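Local coordinates for protein formimidoylglutamase (Bacillus subtilis, PDB 3M1R) that hydrolyses N-formimidoyl-L-glutamate to L-glutamate and formamide in histidine degradation, using two manganese ions per subunit, at residues G128-S133 against E287-D292; Q151-H156 against S243-V248; V45-S50 against K102-I107; G62-A67 against M300-A305; D268-A273 against A306-H311. All coordinates share one frame; numbering follows the deposited sequence.

Contact 1. Residues G128-S133 against E287-D292. With CA (calcium ion), chain B.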
# COMPACT_ATOMS: atom_id res chain seq x y z
N GLY D 128 2.83 -22.98 -2.41
CA GLY D 128 1.75 -23.85 -2.84
C GLY D 128 0.58 -23.82 -1.87
O GLY D 128 0.74 -23.50 -0.70
N ASP D 129 -0.61 -24.14 -2.36
CA ASP D 129 -1.80 -24.07 -1.53
C ASP D 129 -2.08 -25.42 -0.87
O ASP D 129 -1.33 -26.37 -1.06
CB ASP D 129 -3.00 -23.58 -2.33
CG ASP D 129 -3.45 -24.57 -3.39
OD1 ASP D 129 -3.17 -25.78 -3.23
OD2 ASP D 129 -4.08 -24.12 -4.38
N ASN D 130 -3.16 -25.50 -0.10
CA ASN D 130 -3.39 -26.69 0.70
C ASN D 130 -3.64 -27.95 -0.13
O ASN D 130 -3.44 -29.07 0.35
CB ASN D 130 -4.50 -26.47 1.74
CG ASN D 130 -4.20 -27.18 3.07
OD1 ASN D 130 -4.66 -26.75 4.13
ND2 ASN D 130 -3.39 -28.26 3.01
N SER D 131 -4.07 -27.77 -1.37
CA SER D 131 -4.47 -28.92 -2.19
C SER D 131 -3.31 -29.87 -2.48
O SER D 131 -3.54 -31.02 -2.81
CB SER D 131 -5.08 -28.45 -3.51
OG SER D 131 -4.07 -28.01 -4.39
N ILE D 132 -2.06 -29.40 -2.37
CA ILE D 132 -0.90 -30.23 -2.73
C ILE D 132 -0.71 -31.39 -1.76
O ILE D 132 -0.01 -32.34 -2.09
CB ILE D 132 0.43 -29.42 -2.82
CG1 ILE D 132 0.99 -29.11 -1.43
CG2 ILE D 132 0.23 -28.13 -3.61
CD1 ILE D 132 2.43 -28.55 -1.44
N SER D 133 -1.32 -31.31 -0.58
CA SER D 133 -1.11 -32.31 0.45
C SER D 133 -1.61 -33.69 0.05
O SER D 133 -1.16 -34.72 0.59
CB SER D 133 -1.75 -31.88 1.77
OG SER D 133 -1.13 -30.72 2.27
N GLU D 287 5.93 -30.21 4.97
CA GLU D 287 5.47 -29.29 3.94
C GLU D 287 4.87 -28.06 4.61
O GLU D 287 4.32 -28.14 5.70
CB GLU D 287 4.43 -29.96 3.04
CG GLU D 287 3.14 -30.26 3.76
CD GLU D 287 2.16 -31.05 2.90
OE1 GLU D 287 2.54 -31.46 1.78
OE2 GLU D 287 1.02 -31.26 3.35
N ILE D 288 5.00 -26.93 3.95
CA ILE D 288 4.37 -25.71 4.42
C ILE D 288 3.43 -25.20 3.35
O ILE D 288 3.82 -25.04 2.18
CB ILE D 288 5.42 -24.66 4.72
CG1 ILE D 288 6.36 -25.20 5.80
CG2 ILE D 288 4.76 -23.33 5.14
CD1 ILE D 288 7.54 -24.31 6.04
N VAL D 289 2.18 -24.98 3.73
CA VAL D 289 1.19 -24.51 2.78
C VAL D 289 0.49 -23.26 3.26
O VAL D 289 0.58 -22.88 4.44
CB VAL D 289 0.13 -25.60 2.46
CG1 VAL D 289 0.76 -26.77 1.73
CG2 VAL D 289 -0.58 -26.07 3.73
N GLU D 290 -0.18 -22.61 2.31
CA GLU D 290 -1.11 -21.52 2.54
C GLU D 290 -0.46 -20.19 2.89
O GLU D 290 -1.11 -19.29 3.40
CB GLU D 290 -2.21 -21.94 3.54
CG GLU D 290 -3.14 -23.02 2.96
CD GLU D 290 -4.04 -22.53 1.78
OE1 GLU D 290 -4.09 -23.20 0.73
OE2 GLU D 290 -4.71 -21.48 1.91
N VAL D 291 0.82 -20.05 2.57
CA VAL D 291 1.43 -18.72 2.60
C VAL D 291 1.10 -17.95 1.32
O VAL D 291 1.32 -18.44 0.22
CB VAL D 291 2.95 -18.83 2.78
CG1 VAL D 291 3.60 -17.45 2.69
CG2 VAL D 291 3.25 -19.49 4.11
N ASP D 292 0.58 -16.73 1.46
CA ASP D 292 0.29 -15.92 0.28
C ASP D 292 1.01 -14.57 0.35
O ASP D 292 0.56 -13.62 0.98
CB ASP D 292 -1.23 -15.76 0.11
CG ASP D 292 -1.61 -15.08 -1.23
OD1 ASP D 292 -0.73 -14.49 -1.89
OD2 ASP D 292 -2.81 -15.14 -1.60
CA CA B . -6.50 -26.03 5.46
O HOH W 1 3.04 -21.70 1.21
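Glu290 N, just past the end of strand 283-289, donates to Gly128 O at 3.3 Å in a nearly straight bond, joining the carboxyl ends of two neighbouring strands of the parallel sheet. In the arginase fold these ends carry the metal-binding loops; here Asn130 is a ligand of a calcium ion, at what is probably a manganese site of the working enzyme. Gly128 follows a cis peptide and has a positive phi (87°), which favours glycine. Glu290 folds back towards the loop: its chain bends at chi2 (-68°), and OE1 receives the backbone N-H of Asn130 on its anti lone pair, OE1 to N 2.6 Å. With an alanine here, the N-H of Asn130 would probably lose its acceptor and this metal ligand would be less firmly placed. The first turn of the loop is an Asx turn, in which Asp129 OD1 accepts from Ser131 N at 2.9 Å and also from Ser131 OG, while Asp129 OD2 bonds to Ser50. Valine suits position 289 as a compact branched group that meets both polar and apolar atoms of the loop: Val289 CG1 lies 3.5 Å from Asp129 O, and Val289 CG1 is 3.9 Å from Ile132 CG1.

Contact 2. Residues Q151-H156 against S243-V248. With CA (calcium ion), chain C; CA (calcium ion), chain B.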
# COMPACT_ATOMS: atom_id res chain seq x y z
N GLN D 151 -1.10 -32.71 11.08
CA GLN D 151 -1.65 -31.60 10.30
C GLN D 151 -1.88 -30.39 11.22
O GLN D 151 -2.77 -30.43 12.07
CB GLN D 151 -2.96 -32.05 9.63
CG GLN D 151 -3.79 -30.96 8.93
CD GLN D 151 -5.18 -31.45 8.51
OE1 GLN D 151 -5.54 -32.61 8.72
NE2 GLN D 151 -5.96 -30.56 7.91
N PHE D 152 -1.06 -29.35 11.08
CA PHE D 152 -1.31 -28.09 11.77
C PHE D 152 -2.31 -27.29 10.94
O PHE D 152 -2.04 -26.95 9.78
CB PHE D 152 -0.02 -27.30 11.97
CG PHE D 152 0.89 -27.87 13.03
CD1 PHE D 152 0.74 -27.51 14.36
CD2 PHE D 152 1.88 -28.76 12.68
CE1 PHE D 152 1.58 -28.04 15.31
CE2 PHE D 152 2.72 -29.30 13.65
CZ PHE D 152 2.57 -28.93 14.95
N ASP D 153 -3.48 -27.02 11.51
CA ASP D 153 -4.56 -26.43 10.74
C ASP D 153 -5.69 -25.88 11.59
O ASP D 153 -6.07 -26.48 12.61
CB ASP D 153 -5.13 -27.48 9.76
CG ASP D 153 -5.56 -26.86 8.46
OD1 ASP D 153 -6.18 -25.80 8.54
OD2 ASP D 153 -5.27 -27.41 7.37
N ALA D 154 -6.22 -24.72 11.18
CA ALA D 154 -7.48 -24.24 11.74
C ALA D 154 -8.65 -25.06 11.20
O ALA D 154 -9.72 -25.05 11.80
CB ALA D 154 -7.71 -22.73 11.40
N HIS D 155 -8.46 -25.73 10.06
CA HIS D 155 -9.57 -26.39 9.35
C HIS D 155 -9.34 -27.87 9.14
O HIS D 155 -8.20 -28.30 8.96
CB HIS D 155 -9.79 -25.77 7.97
CG HIS D 155 -9.68 -24.28 7.95
ND1 HIS D 155 -8.47 -23.63 7.88
CD2 HIS D 155 -10.62 -23.32 8.00
CE1 HIS D 155 -8.67 -22.33 7.87
NE2 HIS D 155 -9.96 -22.10 7.95
N HIS D 156 -10.43 -28.63 9.08
CA HIS D 156 -10.37 -30.08 8.89
C HIS D 156 -9.83 -30.45 7.52
O HIS D 156 -9.09 -31.43 7.37
CB HIS D 156 -11.75 -30.72 9.09
CG HIS D 156 -12.25 -30.66 10.50
ND1 HIS D 156 -11.61 -31.29 11.54
CD2 HIS D 156 -13.34 -30.05 11.03
CE1 HIS D 156 -12.28 -31.06 12.66
NE2 HIS D 156 -13.33 -30.31 12.38
N SER D 243 2.61 -31.74 8.19
CA SER D 243 1.99 -30.77 7.29
C SER D 243 1.64 -29.49 8.03
O SER D 243 0.74 -29.47 8.87
CB SER D 243 0.74 -31.35 6.62
OG SER D 243 0.24 -30.45 5.63
N VAL D 244 2.34 -28.42 7.70
CA VAL D 244 2.06 -27.15 8.34
C VAL D 244 1.27 -26.23 7.42
O VAL D 244 1.78 -25.75 6.41
CB VAL D 244 3.33 -26.42 8.76
CG1 VAL D 244 2.94 -25.10 9.43
CG2 VAL D 244 4.14 -27.29 9.70
N ASP D 245 0.01 -26.00 7.78
CA ASP D 245 -0.82 -25.03 7.10
C ASP D 245 -0.71 -23.77 7.93
O ASP D 245 -1.10 -23.73 9.09
CB ASP D 245 -2.26 -25.53 7.04
CG ASP D 245 -3.21 -24.53 6.38
OD1 ASP D 245 -2.97 -23.31 6.37
OD2 ASP D 245 -4.22 -25.01 5.85
N MSE D 246 -0.12 -22.74 7.35
CA MSE D 246 0.26 -21.56 8.12
C MSE D 246 -0.95 -20.83 8.69
O MSE D 246 -0.81 -20.04 9.62
CB MSE D 246 1.14 -20.61 7.29
CG MSE D 246 2.54 -21.19 6.99
SE MSE D 246 3.69 -21.50 8.57
CE MSE D 246 4.10 -19.62 8.94
N ASP D 247 -2.14 -21.12 8.18
CA ASP D 247 -3.31 -20.41 8.69
C ASP D 247 -3.76 -20.93 10.05
O ASP D 247 -4.68 -20.38 10.65
CB ASP D 247 -4.46 -20.31 7.68
CG ASP D 247 -5.11 -21.65 7.40
OD1 ASP D 247 -5.07 -22.55 8.28
OD2 ASP D 247 -5.67 -21.78 6.28
N VAL D 248 -3.07 -21.95 10.56
CA VAL D 248 -3.22 -22.35 11.96
C VAL D 248 -2.79 -21.20 12.88
O VAL D 248 -3.22 -21.09 14.02
CB VAL D 248 -2.38 -23.61 12.27
CG1 VAL D 248 -0.89 -23.25 12.45
CG2 VAL D 248 -2.90 -24.32 13.50
CA CA C . -6.34 -24.06 6.94
CA CA B . -6.50 -26.03 5.46
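Gln151 pairs with Ser243 as parallel neighbours, its CA directing a C-H at Ser243 O. Its amide NE2 bonds within its own segment to His156 O and, at 3.3 Å, to Asp153 OD2, which it meets from above the carboxylate plane; its OE1 bonds to Gln188. Glutamine is thus a second-shell residue and probably helps to position this metal ligand. Phe152 N then donates to Ser243 O at 2.9 Å and Phe152 O accepts from Asp245 N at 3.0 Å, completing the parallel ladder. The Phe152 ring turns to the other face of the sheet, where CD2 touches Val244 CG2 on the side packed by helix 267-278. Beyond Phe152 the first strand ends, and the binuclear metal site characteristic of the arginase family begins. The Asp153 carboxylate spans two calcium ions, which here occupy the probable manganese sites: OD1 binds the ion shared with His155 at 2.4 Å, and OD2 the ion shared with Asn130 at 2.7 Å. Asp245 bridges the same pair through OD2 alone; its CG is anti to the backbone N (chi1 178°), which carries the carboxylate to the ions, its plane turned 66° from that of Asp153. Small Ala154 lets the chain pass close to Asp247 and Val248, whose CG2 lies 3.4 Å from Asp153 N. His155 donates its backbone N-H to Asp153 OD1, closing an Asx turn, and its ND1 binds calcium at 2.4 Å; Asp247 grips that ion with both oxygens.

Contact 3. Residues V45-S50 against K102-I107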
# COMPACT_ATOMS: atom_id res chain seq x y z
N VAL D 45 6.63 -26.28 -4.75
CA VAL D 45 5.39 -26.72 -5.43
C VAL D 45 4.46 -25.51 -5.56
O VAL D 45 3.57 -25.32 -4.74
CB VAL D 45 4.66 -27.81 -4.62
CG1 VAL D 45 3.41 -28.31 -5.38
CG2 VAL D 45 5.60 -28.96 -4.28
N PRO D 46 4.69 -24.68 -6.59
CA PRO D 46 4.00 -23.40 -6.76
C PRO D 46 2.59 -23.54 -7.36
O PRO D 46 2.33 -22.94 -8.39
CB PRO D 46 4.90 -22.65 -7.75
CG PRO D 46 5.91 -23.66 -8.26
CD PRO D 46 5.56 -25.00 -7.73
N LEU D 47 1.73 -24.32 -6.72
CA LEU D 47 0.34 -24.47 -7.17
C LEU D 47 -0.59 -23.64 -6.30
O LEU D 47 -0.58 -23.76 -5.07
CB LEU D 47 -0.08 -25.94 -7.13
CG LEU D 47 -1.51 -26.34 -7.53
CD1 LEU D 47 -1.70 -26.27 -9.03
CD2 LEU D 47 -1.82 -27.73 -7.06
N SER D 48 -1.40 -22.80 -6.92
CA SER D 48 -2.36 -22.02 -6.16
C SER D 48 -3.68 -21.81 -6.90
O SER D 48 -4.58 -21.15 -6.38
CB SER D 48 -1.76 -20.67 -5.74
OG SER D 48 -1.33 -19.92 -6.86
N LYS D 49 -3.80 -22.37 -8.10
CA LYS D 49 -5.03 -22.17 -8.87
C LYS D 49 -6.15 -23.09 -8.42
O LYS D 49 -7.31 -22.91 -8.81
CB LYS D 49 -4.77 -22.28 -10.38
CG LYS D 49 -4.40 -20.94 -11.01
CD LYS D 49 -3.84 -21.09 -12.41
CE LYS D 49 -3.30 -19.76 -12.92
NZ LYS D 49 -2.54 -19.89 -14.20
N SER D 50 -5.81 -24.07 -7.58
CA SER D 50 -6.80 -24.98 -7.01
C SER D 50 -7.56 -24.32 -5.85
O SER D 50 -8.63 -24.78 -5.45
CB SER D 50 -6.13 -26.27 -6.53
OG SER D 50 -4.87 -25.97 -5.95
N LYS D 102 -3.73 -32.19 -13.88
CA LYS D 102 -2.44 -32.49 -14.48
C LYS D 102 -1.35 -32.09 -13.49
O LYS D 102 -0.39 -32.84 -13.27
CB LYS D 102 -2.28 -31.70 -15.77
CG LYS D 102 -1.44 -32.38 -16.81
CD LYS D 102 -1.53 -31.65 -18.15
CE LYS D 102 -2.96 -31.59 -18.66
NZ LYS D 102 -3.47 -32.92 -19.10
N SER D 103 -1.51 -30.91 -12.89
CA SER D 103 -0.56 -30.40 -11.91
C SER D 103 -0.34 -31.38 -10.75
O SER D 103 0.80 -31.62 -10.32
CB SER D 103 -1.03 -29.06 -11.37
OG SER D 103 -0.76 -28.02 -12.29
N HIS D 104 -1.44 -31.93 -10.25
CA HIS D 104 -1.37 -32.91 -9.18
C HIS D 104 -0.59 -34.16 -9.57
O HIS D 104 0.19 -34.68 -8.77
CB HIS D 104 -2.75 -33.27 -8.66
CG HIS D 104 -3.26 -32.32 -7.63
ND1 HIS D 104 -2.92 -32.42 -6.29
CD2 HIS D 104 -4.06 -31.23 -7.73
CE1 HIS D 104 -3.50 -31.44 -5.63
NE2 HIS D 104 -4.20 -30.70 -6.47
N HIS D 105 -0.79 -34.63 -10.80
CA HIS D 105 -0.02 -35.78 -11.28
C HIS D 105 1.47 -35.46 -11.37
O HIS D 105 2.32 -36.29 -11.00
CB HIS D 105 -0.55 -36.29 -12.61
CG HIS D 105 -1.86 -36.99 -12.50
ND1 HIS D 105 -3.03 -36.49 -13.05
CD2 HIS D 105 -2.21 -38.15 -11.89
CE1 HIS D 105 -4.03 -37.31 -12.79
NE2 HIS D 105 -3.56 -38.33 -12.09
N HIS D 106 1.81 -34.26 -11.85
CA HIS D 106 3.19 -33.83 -11.83
C HIS D 106 3.77 -34.02 -10.43
O HIS D 106 4.84 -34.61 -10.25
CB HIS D 106 3.31 -32.36 -12.21
CG HIS D 106 2.99 -32.08 -13.64
ND1 HIS D 106 2.71 -33.08 -14.55
CD2 HIS D 106 2.91 -30.92 -14.33
CE1 HIS D 106 2.47 -32.54 -15.73
NE2 HIS D 106 2.59 -31.23 -15.63
N ILE D 107 3.02 -33.54 -9.44
CA ILE D 107 3.48 -33.59 -8.06
C ILE D 107 3.66 -35.01 -7.57
O ILE D 107 4.71 -35.35 -7.03
CB ILE D 107 2.50 -32.86 -7.12
CG1 ILE D 107 2.33 -31.40 -7.58
CG2 ILE D 107 2.99 -32.95 -5.68
CD1 ILE D 107 1.26 -30.60 -6.83
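Leu47 lies against helix 100-117 with its two methyl branches divided between neighbouring helix residues. With CG anti to the backbone N (chi1 179°), the side chain reaches straight out to the helix: CD1 rests on Ser103 CB at 3.7 Å, while CD2 approaches the ring of His104, 4.3 Å from its centroid and 30° off the normal, an off-centre CH-pi contact. The same CD2 lies 4.2 Å from Ile107 CD1, so that Ile107, one turn on from Ser103, closes the patch. Ile107 sends its extended chain (chi2 173°) across Val45 at about a right angle, and its CD1 meets Val45 CG1 at 3.5 Å, tighter than usual for two carbons. Between Val45 and Leu47, Pro46 is the centre of an inverse gamma turn, and both flanking side chains point to the helix. The segment 45-50 lies at the end of strand 39-45 of the arginase-family sheet, so this is packing between a strand-end loop and a helix flanking the sheet. Ser103 turns its hydroxyl to His96 N, and further along the loop Lys49 NZ bonds to Ser51 O of a second subunit. Branched aliphatic side chains suit this join because it relies on close fit and dispersion, while the Ser103 hydroxyl finds its partner outside the patch.

Contact 4. Residues G62-A67 against M300-A305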
# COMPACT_ATOMS: atom_id res chain seq x y z
N GLY D 62 9.19 -19.02 -3.81
CA GLY D 62 10.19 -17.99 -4.05
C GLY D 62 10.45 -17.11 -2.82
O GLY D 62 11.61 -16.84 -2.50
N THR D 63 9.40 -16.67 -2.13
CA THR D 63 9.56 -15.76 -1.00
C THR D 63 10.02 -16.47 0.25
O THR D 63 10.79 -15.91 1.02
CB THR D 63 8.31 -14.90 -0.71
OG1 THR D 63 7.21 -15.75 -0.33
CG2 THR D 63 7.95 -14.08 -1.94
N ILE D 64 9.56 -17.70 0.47
CA ILE D 64 10.07 -18.47 1.59
C ILE D 64 11.56 -18.78 1.38
O ILE D 64 12.34 -18.76 2.32
CB ILE D 64 9.29 -19.78 1.84
CG1 ILE D 64 7.82 -19.46 2.20
CG2 ILE D 64 9.97 -20.61 2.96
CD1 ILE D 64 6.87 -20.67 2.16
N ARG D 65 11.96 -19.06 0.14
CA ARG D 65 13.40 -19.34 -0.11
C ARG D 65 14.20 -18.10 0.20
O ARG D 65 15.26 -18.17 0.79
CB ARG D 65 13.66 -19.74 -1.57
CG ARG D 65 13.30 -21.19 -1.96
CD ARG D 65 13.69 -21.44 -3.43
NE ARG D 65 13.60 -22.85 -3.83
CZ ARG D 65 12.56 -23.38 -4.47
NH1 ARG D 65 11.51 -22.63 -4.79
NH2 ARG D 65 12.57 -24.66 -4.78
N GLN D 66 13.68 -16.94 -0.18
CA GLN D 66 14.40 -15.71 0.01
C GLN D 66 14.56 -15.42 1.49
O GLN D 66 15.64 -15.03 1.93
CB GLN D 66 13.68 -14.57 -0.71
CG GLN D 66 14.59 -13.54 -1.33
CD GLN D 66 13.83 -12.32 -1.85
OE1 GLN D 66 12.60 -12.35 -1.97
NE2 GLN D 66 14.56 -11.26 -2.17
N ALA D 67 13.50 -15.63 2.27
CA ALA D 67 13.56 -15.41 3.72
C ALA D 67 14.54 -16.39 4.35
O ALA D 67 15.32 -16.04 5.24
CB ALA D 67 12.19 -15.56 4.36
N MSE D 300 6.43 -11.03 6.37
CA MSE D 300 6.33 -11.58 7.71
C MSE D 300 5.98 -13.04 7.72
O MSE D 300 6.51 -13.79 8.54
CB MSE D 300 5.23 -10.90 8.50
CG MSE D 300 5.64 -9.59 9.17
SE MSE D 300 4.07 -8.77 10.03
CE MSE D 300 3.60 -10.23 11.24
N THR D 301 5.05 -13.43 6.87
CA THR D 301 4.53 -14.78 6.89
C THR D 301 5.49 -15.73 6.19
O THR D 301 5.61 -16.88 6.57
CB THR D 301 3.09 -14.87 6.31
OG1 THR D 301 2.26 -13.86 6.92
CG2 THR D 301 2.50 -16.24 6.62
N SER D 302 6.21 -15.24 5.19
CA SER D 302 7.26 -16.03 4.57
C SER D 302 8.44 -16.17 5.55
O SER D 302 9.08 -17.21 5.58
CB SER D 302 7.70 -15.43 3.22
OG SER D 302 6.64 -15.49 2.27
N ARG D 303 8.72 -15.14 6.36
CA ARG D 303 9.79 -15.27 7.37
C ARG D 303 9.40 -16.30 8.43
O ARG D 303 10.22 -17.14 8.82
CB ARG D 303 10.13 -13.93 8.05
CG ARG D 303 10.87 -12.92 7.16
CD ARG D 303 10.95 -11.52 7.77
NE ARG D 303 11.59 -10.58 6.85
CZ ARG D 303 12.79 -10.03 7.05
NH1 ARG D 303 13.31 -9.21 6.16
NH2 ARG D 303 13.46 -10.28 8.16
N ALA D 304 8.15 -16.23 8.90
CA ALA D 304 7.61 -17.20 9.85
C ALA D 304 7.75 -18.62 9.30
O ALA D 304 8.14 -19.54 10.02
CB ALA D 304 6.16 -16.91 10.13
N ALA D 305 7.43 -18.78 8.02
CA ALA D 305 7.57 -20.07 7.35
C ALA D 305 9.04 -20.52 7.29
O ALA D 305 9.36 -21.68 7.56
CB ALA D 305 6.97 -20.00 5.94
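Ser302 packs against Thr63 and Ile64 where the segments 62-67 and 300-305 of helices 60-69 and 300-318 cross at -65°, with axes 8.0 Å apart at closest. Its CB lies 3.6 Å from Thr63 OG1 and 3.8 Å from Thr63 O, near the backbone of the opposing helix, an approach that suits a residue as small as serine. From there OG, anti to the carbonyl carbon (chi1 -65°), reaches Thr63 OG1 at 2.7 Å in a hydroxyl-to-hydroxyl hydrogen bond in which either may donate; it also passes 4.1 Å from Ile64 CG1. Thr63 OG1 has a second, weak bond to Ala60 O in its own helix. Beside the hydroxyl pair Ile64 CD1 packs on Ala305 CB at 3.8 Å, and one turn on from Thr63, Ala67 CB rests 3.7 Å from Ser302 O and beside CA of Arg303. Alanines at both places keep the backbones close, while the longer isoleucine fills the inner side. This is helix packing at one flank of the arginase fold. Ile64 continues inward to Leu126 of strand 121-127 and along to Leu309 of helix 300-318, and at the outer side Arg303 pairs with Asp299 and bonds to Ile260 O of a neighbouring subunit.

Contact 5. Residues D268-A273 against A306-H311. With PEG (di(hydroxyethyl)ether), chain E.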
# COMPACT_ATOMS: atom_id res chain seq x y z
N ASP D 268 5.99 -18.66 17.86
CA ASP D 268 6.96 -19.30 18.74
C ASP D 268 6.44 -20.64 19.29
O ASP D 268 7.20 -21.60 19.44
CB ASP D 268 7.36 -18.35 19.86
CG ASP D 268 6.17 -17.78 20.59
OD1 ASP D 268 5.50 -18.54 21.32
OD2 ASP D 268 5.90 -16.57 20.43
N GLU D 269 5.15 -20.69 19.59
CA GLU D 269 4.46 -21.93 19.93
C GLU D 269 4.58 -22.96 18.81
O GLU D 269 4.87 -24.13 19.06
CB GLU D 269 2.98 -21.63 20.10
CG GLU D 269 2.39 -21.97 21.42
CD GLU D 269 0.91 -21.65 21.44
OE1 GLU D 269 0.50 -20.67 20.76
OE2 GLU D 269 0.17 -22.39 22.11
N LEU D 270 4.34 -22.54 17.57
CA LEU D 270 4.46 -23.45 16.43
C LEU D 270 5.90 -23.90 16.26
O LEU D 270 6.17 -25.10 16.06
CB LEU D 270 3.94 -22.78 15.14
CG LEU D 270 3.97 -23.54 13.81
CD1 LEU D 270 3.22 -24.87 13.91
CD2 LEU D 270 3.41 -22.68 12.62
N LEU D 271 6.84 -22.96 16.33
CA LEU D 271 8.24 -23.30 16.06
C LEU D 271 8.69 -24.39 17.05
O LEU D 271 9.36 -25.34 16.66
CB LEU D 271 9.14 -22.07 16.14
CG LEU D 271 8.87 -20.94 15.13
CD1 LEU D 271 9.78 -19.74 15.41
CD2 LEU D 271 9.07 -21.42 13.71
N GLU D 272 8.30 -24.25 18.31
CA GLU D 272 8.73 -25.18 19.34
C GLU D 272 8.15 -26.56 19.05
O GLU D 272 8.83 -27.57 19.19
CB GLU D 272 8.29 -24.69 20.73
CG GLU D 272 9.17 -25.15 21.87
CD GLU D 272 10.62 -24.70 21.73
OE1 GLU D 272 11.51 -25.36 22.31
OE2 GLU D 272 10.88 -23.69 21.03
N ALA D 273 6.90 -26.60 18.61
CA ALA D 273 6.21 -27.86 18.33
C ALA D 273 6.82 -28.59 17.15
O ALA D 273 7.08 -29.79 17.21
CB ALA D 273 4.71 -27.61 18.09
N ALA D 306 9.94 -19.60 6.95
CA ALA D 306 11.36 -19.92 6.91
C ALA D 306 11.84 -20.39 8.28
O ALA D 306 12.63 -21.31 8.38
CB ALA D 306 12.17 -18.72 6.42
N HIS D 307 11.34 -19.77 9.35
CA HIS D 307 11.72 -20.19 10.69
C HIS D 307 11.18 -21.57 11.05
O HIS D 307 11.81 -22.30 11.80
CB HIS D 307 11.34 -19.14 11.73
CG HIS D 307 12.37 -18.07 11.89
ND1 HIS D 307 12.65 -17.14 10.91
CD2 HIS D 307 13.21 -17.78 12.92
CE1 HIS D 307 13.61 -16.33 11.32
NE2 HIS D 307 13.96 -16.70 12.54
N VAL D 308 10.01 -21.92 10.51
CA VAL D 308 9.53 -23.29 10.65
C VAL D 308 10.54 -24.27 10.04
O VAL D 308 10.77 -25.35 10.55
CB VAL D 308 8.16 -23.50 9.98
CG1 VAL D 308 7.78 -24.95 9.99
CG2 VAL D 308 7.08 -22.63 10.64
N LEU D 309 11.13 -23.88 8.91
CA LEU D 309 12.14 -24.69 8.24
C LEU D 309 13.40 -24.82 9.11
O LEU D 309 13.89 -25.92 9.33
CB LEU D 309 12.49 -24.08 6.88
CG LEU D 309 11.87 -24.74 5.65
CD1 LEU D 309 10.73 -25.68 6.04
CD2 LEU D 309 11.42 -23.71 4.60
N LEU D 310 13.89 -23.68 9.60
CA LEU D 310 15.03 -23.66 10.50
C LEU D 310 14.82 -24.54 11.72
O LEU D 310 15.71 -25.29 12.08
CB LEU D 310 15.38 -22.23 10.90
CG LEU D 310 15.92 -21.41 9.72
CD1 LEU D 310 16.02 -19.93 10.07
CD2 LEU D 310 17.28 -21.94 9.29
N HIS D 311 13.63 -24.49 12.34
CA HIS D 311 13.38 -25.24 13.56
C HIS D 311 13.16 -26.73 13.30
O HIS D 311 13.49 -27.56 14.12
CB HIS D 311 12.23 -24.64 14.37
CG HIS D 311 12.61 -23.39 15.11
ND1 HIS D 311 12.85 -23.37 16.47
CD2 HIS D 311 12.79 -22.12 14.68
CE1 HIS D 311 13.17 -22.15 16.85
NE2 HIS D 311 13.14 -21.37 15.78
C1 PEG E . 12.99 -17.45 16.09
O1 PEG E . 13.55 -18.58 15.46
C2 PEG E . 13.04 -17.59 17.62
O2 PEG E . 12.45 -18.80 18.03
C3 PEG E . 11.80 -18.87 19.27
C4 PEG E . 10.83 -20.06 19.30
O4 PEG E . 11.47 -21.18 19.84
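The imidazole of His311 carries an aliphatic carbon squarely over one face: Leu271 CB stands 3.8 Å from the ring centroid and only 7° off its normal, a well-centred CH-pi contact between helices 267-278 and 300-318. Their segments 268-273 and 306-311 run at 30° with axes 9.0 Å apart, and Leu271 fills the groove between them. With CG anti to the carbonyl carbon (chi1 -62°), its CD2 reaches the helix backbone, 3.4 Å from Val308 N, and also touches Val308 CG2 at 3.9 Å, while CD1 passes by His311 NE2. Leu270 adds CD2 against the same Val308 CG2 at 4.2 Å, on the side where Val308 meets Ile286 and Ile288 of strand 283-289; the two helices thus pack side by side on the arginase-family sheet. A di(hydroxyethyl)ether molecule, probably from the crystallisation liquor, lies along the outer side, where its O4 donates to Glu272 OE2 at 2.8 Å. The His311 ring also meets Phe194 of a neighbouring subunit edge-to-face. With an alanine in place of His311, Leu271 CB and that phenylalanine would probably both lose the ring they pack against. Leucine and valine make the inner part largely apolar, whereas histidine joins that packing through its face and retains polar nitrogens at its edge.

Overall arrangement
Contacts 1 and 2 form the buried metal end of the sheet: strands 283-289 and 239-245 are neighbours, and both contacts serve the calcium ion bound by Asn130. There the chemistry is largely polar, with carboxylates, metal bonds and strand-end hydrogen bonds. Contacts 4 and 5 share helix 300-318, which packs on two other helices; contact 5 is the more buried and apolar, contact 4 partly buried with a hydroxyl pair, and both adjoin the same neighbouring subunit. Contact 3, also buried but apolar, is about 26 Å from contact 5, centre to centre, on the opposite side of the chain's centre, and reaches contact 1 through Ser50. Selenomethionine Met246 links contact 2 to both helix contacts.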